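Local atomic coordinates of MgGH51 (Meripilus giganteus, PDB entry 6ZPV), a protein that hydrolyses alpha-L-arabinofuranosidic linkages, probably releasing terminal arabinofuranose from arabinose-bearing plant polysaccharides and oligosaccharides as a family GH51 glycosidase. Residues A[8-14]-A[519-525]; A[396-402]-A[423-429]; A[415-420]-A[469-474]. All coordinates share one frame; numbering follows the deposited sequence.

Overall arrangement
Interaction 2 is the buried one: two neighbouring parallel strands of the eight-stranded barrel, joined by backbone bonds and, toward their C-terminal ends, by a network of carboxylates, a histidine and a tyrosine. Interactions 1 and 3 lie further out and are only partly buried. Interaction 3 fastens two loops that lead into adjacent barrel strands, mainly through arginine-carboxylate pairs. Interaction 1 lays an N-terminal segment along the edge of the antiparallel C-terminal sheet, with mostly backbone bonds and prolines. The three form a chain: His11 NE2 meets Ser471 OG, linking interactions 1 and 3, while Tyr425 N meets Ile473 O and Glu427 OE1 meets Tyr415 OH, linking 3 and 2.

Interaction 1. Residues A[8-14]-A[519-525]; sequences NPSHTVP and KGDQYLP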
# COMPACT_ATOMS: atom_id res chain seq x y z
N ASN A 8 -30.40 19.58 12.42
CA ASN A 8 -30.96 18.25 12.14
C ASN A 8 -30.10 17.50 11.13
O ASN A 8 -30.07 17.88 9.96
CB ASN A 8 -32.36 18.36 11.61
CG ASN A 8 -33.34 18.89 12.61
OD1 ASN A 8 -33.24 18.61 13.82
ND2 ASN A 8 -34.27 19.66 12.10
N PRO A 9 -29.43 16.40 11.51
CA PRO A 9 -28.69 15.63 10.52
C PRO A 9 -29.61 15.13 9.40
O PRO A 9 -30.78 14.80 9.64
CB PRO A 9 -28.18 14.40 11.30
CG PRO A 9 -28.16 14.84 12.73
CD PRO A 9 -29.26 15.89 12.87
N SER A 10 -29.07 14.99 8.18
CA SER A 10 -29.80 14.43 7.04
C SER A 10 -29.50 12.94 6.85
O SER A 10 -30.35 12.27 6.24
CB SER A 10 -29.54 15.19 5.81
OG SER A 10 -28.15 15.22 5.50
N HIS A 11 -28.36 12.44 7.26
CA HIS A 11 -27.99 11.04 7.03
C HIS A 11 -26.80 10.68 7.90
O HIS A 11 -26.12 11.57 8.43
CB HIS A 11 -27.73 10.74 5.54
CG HIS A 11 -26.53 11.37 4.99
ND1 HIS A 11 -26.51 12.58 4.32
CD2 HIS A 11 -25.26 10.93 5.01
CE1 HIS A 11 -25.21 12.80 3.94
NE2 HIS A 11 -24.47 11.80 4.36
N THR A 12 -26.57 9.40 8.01
CA THR A 12 -25.40 8.84 8.71
C THR A 12 -24.22 8.82 7.78
O THR A 12 -24.32 8.41 6.60
CB THR A 12 -25.75 7.43 9.22
OG1 THR A 12 -26.75 7.49 10.25
CG2 THR A 12 -24.55 6.70 9.78
N VAL A 13 -23.07 9.20 8.30
CA VAL A 13 -21.80 9.14 7.55
C VAL A 13 -21.27 7.73 7.75
O VAL A 13 -21.07 7.31 8.88
CB VAL A 13 -20.79 10.17 8.07
CG1 VAL A 13 -19.52 10.09 7.24
CG2 VAL A 13 -21.35 11.57 8.04
N PRO A 14 -21.06 6.96 6.67
CA PRO A 14 -20.59 5.58 6.80
C PRO A 14 -19.28 5.49 7.57
O PRO A 14 -18.40 6.35 7.38
CB PRO A 14 -20.40 5.15 5.34
CG PRO A 14 -21.27 5.98 4.53
CD PRO A 14 -21.22 7.32 5.26
N LYS A 519 -14.18 13.22 11.68
CA LYS A 519 -15.34 12.75 10.91
C LYS A 519 -16.39 12.16 11.88
O LYS A 519 -16.10 11.18 12.59
CB LYS A 519 -14.97 11.67 9.90
CG LYS A 519 -16.14 11.27 8.98
CD LYS A 519 -16.05 9.85 8.50
CE LYS A 519 -16.43 8.90 9.54
NZ LYS A 519 -16.23 7.55 9.10
N GLY A 520 -17.50 12.80 11.95
CA GLY A 520 -18.58 12.29 12.74
C GLY A 520 -19.39 11.20 12.02
O GLY A 520 -19.14 10.88 10.85
N ASP A 521 -20.37 10.68 12.71
CA ASP A 521 -21.33 9.70 12.19
C ASP A 521 -22.62 10.33 11.73
O ASP A 521 -23.44 9.64 11.13
CB ASP A 521 -21.54 8.54 13.18
CG ASP A 521 -22.09 8.96 14.52
OD1 ASP A 521 -22.32 10.16 14.72
OD2 ASP A 521 -22.37 8.07 15.35
N GLN A 522 -22.79 11.64 11.94
CA GLN A 522 -23.98 12.37 11.46
C GLN A 522 -23.52 13.44 10.46
O GLN A 522 -22.57 14.20 10.76
CB GLN A 522 -24.70 13.08 12.62
CG GLN A 522 -25.06 12.18 13.81
CD GLN A 522 -25.76 12.96 14.88
OE1 GLN A 522 -25.43 14.13 15.17
NE2 GLN A 522 -26.79 12.34 15.51
N TYR A 523 -24.20 13.57 9.32
CA TYR A 523 -23.97 14.67 8.38
C TYR A 523 -24.93 15.80 8.70
O TYR A 523 -26.14 15.58 8.70
CB TYR A 523 -24.11 14.25 6.91
CG TYR A 523 -23.82 15.40 5.98
CD1 TYR A 523 -22.52 15.84 5.77
CD2 TYR A 523 -24.86 16.09 5.39
CE1 TYR A 523 -22.26 16.97 5.02
CE2 TYR A 523 -24.60 17.19 4.61
CZ TYR A 523 -23.31 17.66 4.45
OH TYR A 523 -23.04 18.79 3.72
N LEU A 524 -24.39 16.99 8.93
CA LEU A 524 -25.21 18.19 9.24
C LEU A 524 -25.27 19.06 7.98
O LEU A 524 -24.28 19.66 7.58
CB LEU A 524 -24.59 18.98 10.40
CG LEU A 524 -24.58 18.31 11.73
CD1 LEU A 524 -23.91 19.19 12.75
CD2 LEU A 524 -26.01 18.00 12.24
N PRO A 525 -26.46 19.15 7.34
CA PRO A 525 -26.55 20.02 6.16
C PRO A 525 -26.19 21.47 6.53
O PRO A 525 -26.43 21.92 7.67
CB PRO A 525 -28.02 19.92 5.70
CG PRO A 525 -28.55 18.70 6.39
CD PRO A 525 -27.73 18.47 7.65
O HOH W 1 -18.91 7.11 10.79
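At the edge of the antiparallel sheet of the C-terminal domain, Thr12 faces Gln522 as a non-hydrogen-bonded pair, adding an N-terminal segment to a strand some 500 residues later. Backbone bonds flank the pair: Ser10 N gives its hydrogen to Tyr523 O (3.0 Å), Tyr523 N to His11 O (2.9 Å), and Val13 N to Asp521 O (2.9 Å).

On one face of the sheet the His11 and Tyr523 rings run almost parallel, with planes 15° apart, but are slid so far that they barely overlap. What sits over the imidazole is Tyr523 CB, 3.7 Å from the His11 ring centroid, in a CH-pi contact. Thr12 and Gln522 project from the other face, and Pro9, further along, packs its CG against Leu524 CD2 (3.9 Å) and the amide of Gln522, whose OE1 is bonded to Arg541 NH1. A proline suits this place because it packs without needing a partner for a backbone N-H. Val13 turns in toward the later segment, its CB 3.3 Å from Gly520 O and its CG1 against the Lys519 chain. That chain bends at its third torsion (77°), which brings Lys519 NZ to Pro14 O at 3.0 Å.

Asp521 and Gln522 both face Arg541 of strand 535-541, a classic beta bulge, with Gln522 bonded to it. The weakly bonded strand 11-12 is an outermost strand of the sheet within this chain, with 522-523 between it and 535-541, while Tyr523 and Lys519 also touch helix 454-469, and His11 NE2 bonds to Ser471 OG beyond it.

Interaction 2. Residues A[396-402]-A[423-429]; sequences SYDVHVY and TTYFEGE. With GOL (glycerol), chain F.
Glu429 lies over one face of the His400 ring: its CG stands 3.7 Å from the His400 ring centroid, almost on the normal, and its carboxylate stacks with the ring at 24°. Tyr402 OH donates to Glu429 OE1 at 2.6 Å, on the anti side, and a glycerol, probably from the crystallisation liquor, donates from O2 to the same atom, while Glu429 OE2 forms a salt bridge with Arg226. The imidazole is fixed at both nitrogens, by Glu351 at ND1 and by a 2.7 Å bond from His400 NE2 to Asp398 OD2. A chi1 of -176° lays the Asp398 carboxylate alongside Phe426, where Asp398 OD1 accepts from Gly428 N at 2.9 Å. One carboxylate thus ties the imidazole to the backbone at Gly428, and probably helps to fix the ring's rotation.

Toward the strand starts, Phe426 N bonds to Tyr397 O (2.9 Å), Val399 N to Phe426 O (2.8 Å), and Ser396 OG donates to Thr424 OG1 (2.7 Å). Tyr397 and Tyr425 share the other face. These are consecutive strands of a beta-alpha-beta unit, inclined at 33° as in a (beta/alpha)8 barrel; polar residues cluster at their C-terminal ends, where active sites of this fold lie.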
# COMPACT_ATOMS: atom_id res chain seq x y z
N SER A 396 -22.84 -1.77 -5.89
CA SER A 396 -21.81 -0.72 -5.81
C SER A 396 -20.99 -0.69 -7.09
O SER A 396 -20.78 -1.75 -7.75
CB SER A 396 -20.92 -0.95 -4.65
OG SER A 396 -21.55 -0.91 -3.39
N TYR A 397 -20.46 0.48 -7.38
CA TYR A 397 -19.46 0.71 -8.43
C TYR A 397 -18.23 1.40 -7.84
O TYR A 397 -18.38 2.24 -6.93
CB TYR A 397 -20.00 1.63 -9.53
CG TYR A 397 -20.82 0.92 -10.59
CD1 TYR A 397 -20.17 0.25 -11.62
CD2 TYR A 397 -22.20 0.91 -10.63
CE1 TYR A 397 -20.85 -0.38 -12.64
CE2 TYR A 397 -22.89 0.26 -11.63
CZ TYR A 397 -22.22 -0.39 -12.66
OH TYR A 397 -22.91 -0.96 -13.68
N ASP A 398 -17.05 1.08 -8.38
CA ASP A 398 -15.78 1.71 -8.10
C ASP A 398 -15.49 2.73 -9.20
O ASP A 398 -15.40 2.35 -10.39
CB ASP A 398 -14.65 0.69 -7.99
CG ASP A 398 -13.29 1.28 -7.61
OD1 ASP A 398 -13.27 2.52 -7.36
OD2 ASP A 398 -12.28 0.53 -7.60
N VAL A 399 -15.36 4.00 -8.82
CA VAL A 399 -15.07 5.14 -9.74
C VAL A 399 -13.65 5.61 -9.48
O VAL A 399 -13.27 5.89 -8.32
CB VAL A 399 -16.11 6.26 -9.48
CG1 VAL A 399 -15.88 7.43 -10.39
CG2 VAL A 399 -17.52 5.76 -9.57
N HIS A 400 -12.85 5.76 -10.55
CA HIS A 400 -11.47 6.26 -10.46
C HIS A 400 -11.36 7.58 -11.22
O HIS A 400 -11.89 7.67 -12.32
CB HIS A 400 -10.48 5.27 -11.10
CG HIS A 400 -10.47 3.92 -10.46
ND1 HIS A 400 -9.76 2.86 -11.01
CD2 HIS A 400 -11.07 3.44 -9.34
CE1 HIS A 400 -9.95 1.81 -10.24
NE2 HIS A 400 -10.73 2.11 -9.21
N VAL A 401 -10.62 8.54 -10.69
CA VAL A 401 -10.32 9.77 -11.47
C VAL A 401 -8.95 10.33 -11.11
O VAL A 401 -8.66 10.57 -9.92
CB VAL A 401 -11.44 10.82 -11.33
CG1 VAL A 401 -11.63 11.33 -9.91
CG2 VAL A 401 -11.18 11.97 -12.30
N TYR A 402 -8.17 10.60 -12.13
CA TYR A 402 -6.90 11.34 -12.06
C TYR A 402 -7.06 12.59 -12.88
O TYR A 402 -7.44 12.54 -14.05
CB TYR A 402 -5.76 10.47 -12.55
CG TYR A 402 -5.55 9.24 -11.70
CD1 TYR A 402 -4.95 9.32 -10.47
CD2 TYR A 402 -5.99 8.02 -12.14
CE1 TYR A 402 -4.80 8.19 -9.68
CE2 TYR A 402 -5.85 6.90 -11.34
CZ TYR A 402 -5.26 6.97 -10.11
OH TYR A 402 -5.04 5.87 -9.30
N THR A 423 -27.90 2.22 -4.98
CA THR A 423 -26.53 1.98 -5.39
C THR A 423 -25.59 2.81 -4.51
O THR A 423 -25.89 3.96 -4.24
CB THR A 423 -26.30 2.39 -6.85
OG1 THR A 423 -27.39 1.99 -7.65
CG2 THR A 423 -25.00 1.83 -7.36
N THR A 424 -24.48 2.24 -4.09
CA THR A 424 -23.45 3.01 -3.42
C THR A 424 -22.19 3.04 -4.29
O THR A 424 -21.96 2.17 -5.12
CB THR A 424 -23.20 2.48 -2.01
OG1 THR A 424 -22.74 1.14 -2.08
CG2 THR A 424 -24.37 2.60 -1.10
N TYR A 425 -21.36 4.04 -4.03
CA TYR A 425 -20.21 4.37 -4.87
C TYR A 425 -18.94 4.40 -4.04
O TYR A 425 -18.93 5.00 -2.93
CB TYR A 425 -20.46 5.66 -5.63
CG TYR A 425 -21.61 5.55 -6.60
CD1 TYR A 425 -21.44 5.04 -7.87
CD2 TYR A 425 -22.93 5.81 -6.23
CE1 TYR A 425 -22.49 4.85 -8.74
CE2 TYR A 425 -24.02 5.61 -7.07
CZ TYR A 425 -23.79 5.12 -8.35
OH TYR A 425 -24.80 4.93 -9.24
N PHE A 426 -17.92 3.80 -4.57
CA PHE A 426 -16.57 3.74 -3.96
C PHE A 426 -15.66 4.56 -4.87
O PHE A 426 -15.49 4.23 -6.05
CB PHE A 426 -16.12 2.29 -3.99
CG PHE A 426 -14.72 1.97 -3.56
CD1 PHE A 426 -14.05 2.77 -2.67
CD2 PHE A 426 -14.08 0.81 -4.02
CE1 PHE A 426 -12.77 2.43 -2.22
CE2 PHE A 426 -12.82 0.46 -3.57
CZ PHE A 426 -12.18 1.27 -2.65
N GLU A 427 -15.08 5.67 -4.37
CA GLU A 427 -14.09 6.43 -5.13
C GLU A 427 -12.74 5.76 -4.86
O GLU A 427 -11.96 6.24 -4.00
CB GLU A 427 -14.12 7.90 -4.74
CG GLU A 427 -13.46 8.78 -5.78
CD GLU A 427 -14.34 9.20 -6.94
OE1 GLU A 427 -15.54 8.94 -6.95
OE2 GLU A 427 -13.77 9.87 -7.89
N GLY A 428 -12.50 4.62 -5.52
CA GLY A 428 -11.41 3.74 -5.12
C GLY A 428 -10.03 4.20 -5.49
O GLY A 428 -9.04 3.67 -4.98
N GLU A 429 -9.94 5.15 -6.45
CA GLU A 429 -8.67 5.81 -6.76
C GLU A 429 -9.03 7.24 -7.14
O GLU A 429 -9.80 7.46 -8.08
CB GLU A 429 -7.96 5.17 -7.98
CG GLU A 429 -7.59 3.71 -7.78
CD GLU A 429 -6.98 3.00 -8.96
OE1 GLU A 429 -6.35 3.69 -9.84
OE2 GLU A 429 -7.16 1.77 -9.07
C1 GOL F . -2.13 3.77 -12.42
O1 GOL F . -2.93 3.83 -13.61
C2 GOL F . -3.00 4.04 -11.19
O2 GOL F . -3.97 3.00 -11.12
C3 GOL F . -2.13 4.12 -9.96
O3 GOL F . -2.81 4.33 -8.73

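Interaction 3. Residues A[415-420]-A[469-474]; sequences YDGFQR and RNSDIV. With NAG (2-acetamido-2-deoxy-beta-D-glucopyranose), chain B; ACT (acetate ion), chain G.
Ile473 pushes its CD1 methyl into a hollow formed by the loop 415-420, one of two loops here that lead into neighbouring strands of the barrel. The rim of that hollow is built from a type I beta turn, Tyr415 to Phe418, and the arginine that follows it. The methyl meets Phe418 CB at 3.6 Å and centres over one face of the Arg420 guanidinium, an apolar lid that leaves the in-plane N-H groups pointing outward to acceptors. Beside it Val474 CG2 is a second bump, seated over the Tyr415 ring, 3.6 Å from the ring centroid.

Arg420 crosses the isoleucine at about a right angle. A bend at its second torsion (61°) folds the chain back, so that NH1 reaches the carbonyls of Tyr415 and Phe418, within its own loop. Its other edge makes a two-nitrogen, side-on salt bridge with Asp472, Arg420 NE to Asp472 OD2 nearly straight at 2.9 Å, and NH2 is shared between Asp472 OD1 and Asn470 OD1.

Tyr415 CD1 lies over the centre of one Phe418 face, and the methyl of an acetate, probably from the crystallisation liquor, over the opposite one; Gln419 N holds the acetate O at 2.8 Å, and Gln419 CG touches O5 of an N-acetylglucosamine.

At the far end a second side-on salt bridge joins Asp416 OD2 to Arg469 NE at 2.8 Å, while Asp416 OD1 is approached from opposite faces of its plane by Arg469 NH2 (3.0 Å) and Asn470 ND2 (2.9 Å).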
# COMPACT_ATOMS: atom_id res chain seq x y z
N TYR A 415 -21.32 14.08 -7.21
CA TYR A 415 -22.34 13.12 -6.75
C TYR A 415 -23.69 13.74 -6.41
O TYR A 415 -24.67 13.00 -6.19
CB TYR A 415 -21.84 12.26 -5.59
CG TYR A 415 -20.83 11.21 -5.99
CD1 TYR A 415 -21.25 10.06 -6.64
CD2 TYR A 415 -19.48 11.35 -5.75
CE1 TYR A 415 -20.34 9.10 -7.07
CE2 TYR A 415 -18.58 10.40 -6.14
CZ TYR A 415 -18.99 9.25 -6.77
OH TYR A 415 -18.17 8.24 -7.21
N ASP A 416 -23.79 15.07 -6.38
CA ASP A 416 -25.06 15.69 -5.90
C ASP A 416 -26.25 15.32 -6.78
O ASP A 416 -27.36 15.23 -6.21
CB ASP A 416 -24.92 17.19 -5.79
CG ASP A 416 -24.03 17.56 -4.63
OD1 ASP A 416 -22.78 17.37 -4.71
OD2 ASP A 416 -24.54 18.06 -3.58
N GLY A 417 -26.06 15.23 -8.08
CA GLY A 417 -27.16 14.94 -8.98
C GLY A 417 -27.40 13.47 -9.21
O GLY A 417 -28.31 13.14 -10.02
N PHE A 418 -26.63 12.57 -8.58
CA PHE A 418 -26.86 11.15 -8.77
C PHE A 418 -28.19 10.76 -8.17
O PHE A 418 -28.66 11.32 -7.14
CB PHE A 418 -25.78 10.29 -8.10
CG PHE A 418 -24.52 10.03 -8.90
CD1 PHE A 418 -23.83 11.04 -9.58
CD2 PHE A 418 -24.00 8.75 -8.95
CE1 PHE A 418 -22.72 10.76 -10.34
CE2 PHE A 418 -22.86 8.48 -9.69
CZ PHE A 418 -22.23 9.48 -10.39
N GLN A 419 -28.81 9.77 -8.78
CA GLN A 419 -30.01 9.18 -8.17
C GLN A 419 -29.66 8.44 -6.89
O GLN A 419 -28.59 7.87 -6.78
CB GLN A 419 -30.66 8.20 -9.15
CG GLN A 419 -31.10 8.79 -10.47
CD GLN A 419 -32.10 9.91 -10.29
OE1 GLN A 419 -33.15 9.71 -9.66
NE2 GLN A 419 -31.75 11.08 -10.82
N ARG A 420 -30.59 8.46 -5.94
CA ARG A 420 -30.60 7.70 -4.68
C ARG A 420 -31.51 6.49 -4.93
O ARG A 420 -32.71 6.58 -4.70
CB ARG A 420 -31.05 8.60 -3.53
CG ARG A 420 -29.90 9.37 -2.89
CD ARG A 420 -29.14 10.32 -3.79
NE ARG A 420 -28.11 10.96 -2.97
CZ ARG A 420 -27.17 11.75 -3.46
NH1 ARG A 420 -27.13 12.10 -4.74
NH2 ARG A 420 -26.24 12.22 -2.62
N ARG A 469 -20.53 15.23 1.83
CA ARG A 469 -21.94 15.66 1.71
C ARG A 469 -22.81 14.56 1.10
O ARG A 469 -23.95 14.35 1.50
CB ARG A 469 -22.00 16.93 0.86
CG ARG A 469 -23.43 17.39 0.58
CD ARG A 469 -23.54 18.78 -0.07
NE ARG A 469 -22.90 18.81 -1.39
CZ ARG A 469 -21.68 19.31 -1.65
NH1 ARG A 469 -20.95 19.93 -0.74
NH2 ARG A 469 -21.19 19.16 -2.89
N ASN A 470 -22.25 13.89 0.07
CA ASN A 470 -22.96 12.81 -0.68
C ASN A 470 -22.70 11.43 -0.08
O ASN A 470 -22.91 10.43 -0.81
CB ASN A 470 -22.61 12.89 -2.13
CG ASN A 470 -23.09 14.16 -2.80
OD1 ASN A 470 -24.31 14.31 -2.94
ND2 ASN A 470 -22.17 15.05 -3.16
N SER A 471 -22.33 11.35 1.19
CA SER A 471 -21.99 10.04 1.83
C SER A 471 -23.21 9.20 2.17
O SER A 471 -23.03 8.09 2.69
CB SER A 471 -21.03 10.22 2.96
OG SER A 471 -21.56 11.01 4.02
N ASP A 472 -24.41 9.66 1.83
CA ASP A 472 -25.57 8.77 1.78
C ASP A 472 -25.38 7.73 0.70
O ASP A 472 -25.87 6.59 0.86
CB ASP A 472 -26.87 9.55 1.63
CG ASP A 472 -26.98 10.42 0.39
OD1 ASP A 472 -25.97 11.07 0.04
OD2 ASP A 472 -28.10 10.48 -0.15
N ILE A 473 -24.72 8.06 -0.41
CA ILE A 473 -24.46 7.12 -1.52
C ILE A 473 -22.96 6.84 -1.69
O ILE A 473 -22.63 5.78 -2.25
CB ILE A 473 -25.10 7.57 -2.84
CG1 ILE A 473 -24.49 8.85 -3.40
CG2 ILE A 473 -26.60 7.60 -2.70
CD1 ILE A 473 -24.93 9.19 -4.83
N VAL A 474 -22.05 7.73 -1.33
CA VAL A 474 -20.61 7.48 -1.37
C VAL A 474 -20.22 6.78 -0.07
O VAL A 474 -20.37 7.39 1.01
CB VAL A 474 -19.79 8.76 -1.57
CG1 VAL A 474 -18.29 8.41 -1.54
CG2 VAL A 474 -20.16 9.49 -2.84
C1 NAG B . -29.94 4.51 -10.64
C2 NAG B . -30.22 3.31 -11.59
C3 NAG B . -29.48 3.36 -12.91
C4 NAG B . -29.45 4.67 -13.60
C5 NAG B . -29.12 5.73 -12.55
C6 NAG B . -29.24 7.15 -13.13
C7 NAG B . -30.96 1.45 -10.20
C8 NAG B . -30.56 0.26 -9.32
N2 NAG B . -30.03 2.05 -10.90
O3 NAG B . -29.92 2.31 -13.80
O4 NAG B . -28.46 4.82 -14.62
O5 NAG B . -30.00 5.72 -11.46
O6 NAG B . -30.53 7.34 -13.73
O7 NAG B . -32.15 1.77 -10.30
C ACT G . -26.56 8.50 -11.43
O ACT G . -27.32 8.19 -10.55
OXT ACT G . -26.68 9.61 -12.05
CH3 ACT G . -25.41 7.47 -11.83
O HOH W 2 -26.29 16.05 -1.76